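Local structure of putative membrane transport protein (Vibrio parahaemolyticus RIMD 2210633, 3CK6) at residues E[50-54]-E[55-59]; E[154-157]-E[158-162]. The protein probably imports zinc across the inner membrane as a zinc:proton symporter, its cytoplasmic domain forming a funnel-shaped homopentamer. The protein carries 1 engineered substitution. All coordinates share one frame; numbering follows the deposited sequence.

Overall arrangement
Both contacts are local, each within one run of chain, but they belong to different parts of the subunit. Contact 1 joins a loop to the first turn of helix 54-60, beside the mixed sheet, and faces a second subunit; contact 2 lies at the end of helix 134-161, among the long helices, where no other chain of the assembly touches it. Their centres are 43 Å apart, on opposite sides of the chain's centre. Each is partly buried. In contact 1 the inward residues are Val52, Thr56 and Val57, backed by helix and strand; in contact 2 Ile156 and Leu160 play that part against helices 173-199 and 209-246. The outer faces carry charge: an arginine and an aspartate in the first, mostly carboxylates in the second.

Contact 1: E[50-54]-E[55-59]; sequences NHVPR and ATVDH
Val57 N donates to Pro53 O (3.0 Å, N-H...O angle 167°), and this is the bond that starts the helix: Pro53 sits at the N-cap, where the missing N-H of proline costs the helix nothing, while its carbonyl accepts the first i to i+4 bond. One residue on, Asp58 N reaches Arg54 O at 2.8 Å, and His59 N follows to Ala55 O at 2.9 Å. The Asp58 carboxylate folds back over the same turn, yet its OD1 takes its salt bridge from Arg44 rather than from Arg54. The Arg54 guanidinium stays apart, with NE 4.8 Å from Asp58 OD1 and the two planes 73° apart. Before the helix, both ends of the Asn50 amide are bonded: OD1 accepts from Ile28 N, and ND2 gives to the carbonyls of Trp46 and Glu26. His51, with positive phi, completes the Schellman motif that ends helix 43-49. Val52 then turns inward; its CG1, anti to the backbone N (chi1 -178°), meets Val57 CG2 at 3.7 Å and Thr56 CG2 at 3.9 Å. Val57 packs on Leu47 of helix 43-49, Val52 and Thr56 on Leu101 of strand 96-103, while Phe214 of a second subunit stacks on His59.

Contact 2: E[154-157]-E[158-162]; sequences DTIE and ETLNE
Asp154 O receives Glu158 N at 3.0 Å, and the i to i+4 ladder runs on from there. The Thr159 N bond to Thr155 O is weak at 3.4 Å, whereas Leu160 N to Ile156 O is 3.0 Å and Asn161 N to Glu157 O is 2.8 Å and nearly straight (174°). Glu162 N bonds back to Thr159 O at 3.2 Å. Thr159 OG1, set beside its own backbone N (chi1 -63°), adds a second weak bond, so the Thr155 carbonyl is held by two weak bonds from the N and OG1 of the same residue. Thr155 OG1 likewise bonds to the carbonyl of Tyr152, one turn back. All this is the C-terminal end of helix 134-161, one of the long helices of the CorA-family cytoplasmic domain, packed against helices 173-199 and 209-246. On the inner face Ile156 and Leu160 lie side by side, CG2 to CD1 4.1 Å; Ile156 rests on Ala179, and Leu160 on Ala176, Tyr229 and Val233. On the flank, the Glu157 chain, CG anti to the backbone N, runs outward, and the Asn161 amide crosses it obliquely, ND2 3.7 Å from Glu157 CG, the amide and carboxylate planes 56° apart.

Contact 1: E[50-54]-E[55-59]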
loop_
_atom_site.group_PDB
_atom_site.type_symbol
_atom_site.label_atom_id
_atom_site.label_comp_id
_atom_site.label_asym_id
_atom_site.label_seq_id
_atom_site.Cartn_x
_atom_site.Cartn_y
_atom_site.Cartn_z
ATOM N N ASN E 50 -40.643 5.570 14.718
ATOM C CA ASN E 50 -40.211 4.212 15.001
ATOM C C ASN E 50 -38.882 4.177 15.753
ATOM O O ASN E 50 -38.233 3.124 15.867
ATOM C CB ASN E 50 -40.149 3.405 13.693
ATOM C CG ASN E 50 -41.490 2.790 13.334
ATOM O OD1 ASN E 50 -41.911 1.820 13.955
ATOM N ND2 ASN E 50 -42.168 3.353 12.335
ATOM N N HIS E 51 -38.482 5.349 16.245
ATOM C CA HIS E 51 -37.342 5.512 17.169
ATOM C C HIS E 51 -35.967 5.241 16.568
ATOM O O HIS E 51 -35.025 4.913 17.296
ATOM C CB HIS E 51 -37.555 4.703 18.467
ATOM C CG HIS E 51 -38.881 4.950 19.101
ATOM N ND1 HIS E 51 -39.265 6.197 19.544
ATOM C CD2 HIS E 51 -39.928 4.125 19.334
ATOM C CE1 HIS E 51 -40.489 6.126 20.040
ATOM N NE2 HIS E 51 -40.913 4.880 19.925
ATOM N N VAL E 52 -35.841 5.406 15.250
ATOM C CA VAL E 52 -34.514 5.428 14.640
ATOM C C VAL E 52 -33.900 6.772 15.042
ATOM O O VAL E 52 -34.551 7.804 14.885
ATOM C CB VAL E 52 -34.555 5.311 13.090
ATOM C CG1 VAL E 52 -33.126 5.289 12.510
ATOM C CG2 VAL E 52 -35.345 4.057 12.673
ATOM N N PRO E 53 -32.669 6.768 15.588
ATOM C CA PRO E 53 -32.081 8.047 15.999
ATOM C C PRO E 53 -31.922 9.034 14.843
ATOM O O PRO E 53 -31.626 8.643 13.708
ATOM C CB PRO E 53 -30.720 7.640 16.590
ATOM C CG PRO E 53 -30.933 6.201 17.021
ATOM C CD PRO E 53 -31.768 5.640 15.896
ATOM N N ARG E 54 -32.139 10.303 15.177
ATOM C CA ARG E 54 -32.090 11.437 14.262
ATOM C C ARG E 54 -30.885 11.464 13.324
ATOM O O ARG E 54 -31.054 11.671 12.126
ATOM C CB ARG E 54 -32.146 12.736 15.069
ATOM C CG ARG E 54 -31.875 14.011 14.293
ATOM C CD ARG E 54 -33.152 14.549 13.669
ATOM N NE ARG E 54 -33.338 15.974 13.944
ATOM C CZ ARG E 54 -34.117 16.457 14.914
ATOM N NH1 ARG E 54 -34.221 17.771 15.086
ATOM N NH2 ARG E 54 -34.795 15.630 15.711
ATOM N N ALA E 55 -29.686 11.274 13.874
ATOM C CA ALA E 55 -28.452 11.359 13.089
ATOM C C ALA E 55 -28.290 10.195 12.103
ATOM O O ALA E 55 -27.715 10.362 11.013
ATOM C CB ALA E 55 -27.245 11.467 14.001
ATOM N N THR E 56 -28.815 9.038 12.492
ATOM C CA THR E 56 -28.873 7.841 11.643
ATOM C C THR E 56 -29.836 8.083 10.495
ATOM O O THR E 56 -29.508 7.791 9.339
ATOM C CB THR E 56 -29.291 6.601 12.444
ATOM O OG1 THR E 56 -28.381 6.414 13.536
ATOM C CG2 THR E 56 -29.314 5.351 11.583
ATOM N N VAL E 57 -30.997 8.658 10.804
ATOM C CA VAL E 57 -31.924 9.094 9.763
ATOM C C VAL E 57 -31.247 10.123 8.818
ATOM O O VAL E 57 -31.312 9.972 7.592
ATOM C CB VAL E 57 -33.249 9.656 10.357
ATOM C CG1 VAL E 57 -34.142 10.182 9.253
ATOM C CG2 VAL E 57 -33.991 8.562 11.145
ATOM N N ASP E 58 -30.602 11.147 9.393
ATOM C CA ASP E 58 -29.856 12.158 8.603
ATOM C C ASP E 58 -28.872 11.474 7.658
ATOM O O ASP E 58 -28.778 11.832 6.474
ATOM C CB ASP E 58 -29.044 13.094 9.509
ATOM C CG ASP E 58 -29.903 14.057 10.333
ATOM O OD1 ASP E 58 -31.137 14.175 10.123
ATOM O OD2 ASP E 58 -29.309 14.724 11.212
ATOM N N HIS E 59 -28.117 10.497 8.172
ATOM C CA HIS E 59 -27.137 9.832 7.313
ATOM C C HIS E 59 -27.819 9.017 6.229
ATOM O O HIS E 59 -27.406 9.062 5.055
ATOM C CB HIS E 59 -26.122 8.983 8.088
ATOM C CG HIS E 59 -24.815 8.801 7.361
ATOM N ND1 HIS E 59 -24.350 7.566 6.955
ATOM C CD2 HIS E 59 -23.883 9.698 6.968
ATOM C CE1 HIS E 59 -23.182 7.711 6.350
ATOM N NE2 HIS E 59 -22.874 8.995 6.352
#

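Contact 2: E[154-157]-E[158-162]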
loop_
_atom_site.group_PDB
_atom_site.type_symbol
_atom_site.label_atom_id
_atom_site.label_comp_id
_atom_site.label_asym_id
_atom_site.label_seq_id
_atom_site.Cartn_x
_atom_site.Cartn_y
_atom_site.Cartn_z
ATOM N N ASP E 154 -20.016 -6.343 -19.196
ATOM C CA ASP E 154 -20.035 -7.081 -20.460
ATOM C C ASP E 154 -20.184 -6.154 -21.661
ATOM O O ASP E 154 -19.590 -6.412 -22.686
ATOM C CB ASP E 154 -21.169 -8.111 -20.501
ATOM C CG ASP E 154 -20.886 -9.348 -19.662
ATOM O OD1 ASP E 154 -19.703 -9.598 -19.325
ATOM O OD2 ASP E 154 -21.862 -10.073 -19.343
ATOM N N THR E 155 -20.990 -5.096 -21.525
ATOM C CA THR E 155 -21.198 -4.133 -22.609
ATOM C C THR E 155 -19.921 -3.337 -22.832
ATOM O O THR E 155 -19.621 -2.930 -23.949
ATOM C CB THR E 155 -22.375 -3.157 -22.333
ATOM O OG1 THR E 155 -22.014 -2.217 -21.311
ATOM C CG2 THR E 155 -23.625 -3.903 -21.926
ATOM N N ILE E 156 -19.176 -3.103 -21.753
ATOM C CA ILE E 156 -17.897 -2.393 -21.858
ATOM C C ILE E 156 -16.862 -3.300 -22.525
ATOM O O ILE E 156 -16.125 -2.873 -23.428
ATOM C CB ILE E 156 -17.416 -1.839 -20.489
ATOM C CG1 ILE E 156 -18.338 -0.683 -20.056
ATOM C CG2 ILE E 156 -15.947 -1.374 -20.573
ATOM C CD1 ILE E 156 -18.213 -0.263 -18.596
ATOM N N GLU E 157 -16.844 -4.561 -22.107
ATOM C CA GLU E 157 -15.996 -5.566 -22.748
ATOM C C GLU E 157 -16.212 -5.620 -24.275
ATOM O O GLU E 157 -15.240 -5.672 -25.033
ATOM C CB GLU E 157 -16.216 -6.940 -22.113
ATOM C CG GLU E 157 -15.425 -8.051 -22.807
ATOM C CD GLU E 157 -15.593 -9.385 -22.131
ATOM O OE1 GLU E 157 -14.595 -10.135 -22.084
ATOM O OE2 GLU E 157 -16.713 -9.680 -21.637
ATOM N N GLU E 158 -17.475 -5.583 -24.708
ATOM C CA GLU E 158 -17.840 -5.528 -26.144
ATOM C C GLU E 158 -17.172 -4.374 -26.884
ATOM O O GLU E 158 -16.668 -4.535 -28.000
ATOM C CB GLU E 158 -19.352 -5.352 -26.315
ATOM C CG GLU E 158 -20.211 -6.556 -25.979
ATOM C CD GLU E 158 -21.379 -6.698 -26.944
ATOM O OE1 GLU E 158 -21.315 -6.103 -28.048
ATOM O OE2 GLU E 158 -22.354 -7.409 -26.598
ATOM N N THR E 159 -17.217 -3.199 -26.267
ATOM C CA THR E 159 -16.585 -2.003 -26.799
ATOM C C THR E 159 -15.087 -2.261 -26.955
ATOM O O THR E 159 -14.523 -2.024 -28.033
ATOM C CB THR E 159 -16.855 -0.781 -25.879
ATOM O OG1 THR E 159 -18.259 -0.515 -25.859
ATOM C CG2 THR E 159 -16.125 0.475 -26.359
ATOM N N LEU E 160 -14.474 -2.775 -25.891
ATOM C CA LEU E 160 -13.030 -3.034 -25.821
ATOM C C LEU E 160 -12.550 -4.052 -26.857
ATOM O O LEU E 160 -11.600 -3.781 -27.604
ATOM C CB LEU E 160 -12.621 -3.462 -24.393
ATOM C CG LEU E 160 -12.188 -2.388 -23.376
ATOM C CD1 LEU E 160 -13.059 -1.142 -23.423
ATOM C CD2 LEU E 160 -12.136 -2.944 -21.960
ATOM N N ASN E 161 -13.218 -5.203 -26.916
ATOM C CA ASN E 161 -12.862 -6.257 -27.873
ATOM C C ASN E 161 -12.914 -5.783 -29.325
ATOM O O ASN E 161 -12.268 -6.374 -30.196
ATOM C CB ASN E 161 -13.751 -7.496 -27.702
ATOM C CG ASN E 161 -13.481 -8.261 -26.398
ATOM O OD1 ASN E 161 -12.502 -8.009 -25.683
ATOM N ND2 ASN E 161 -14.355 -9.219 -26.099
ATOM N N GLU E 162 -13.670 -4.716 -29.574
ATOM C CA GLU E 162 -13.836 -4.181 -30.922
ATOM C C GLU E 162 -12.852 -3.052 -31.272
ATOM O O GLU E 162 -12.868 -2.548 -32.403
ATOM C CB GLU E 162 -15.295 -3.766 -31.167
ATOM C CG GLU E 162 -16.249 -4.971 -31.211
ATOM C CD GLU E 162 -17.716 -4.602 -31.401
ATOM O OE1 GLU E 162 -18.427 -5.371 -32.091
ATOM O OE2 GLU E 162 -18.164 -3.564 -30.856
#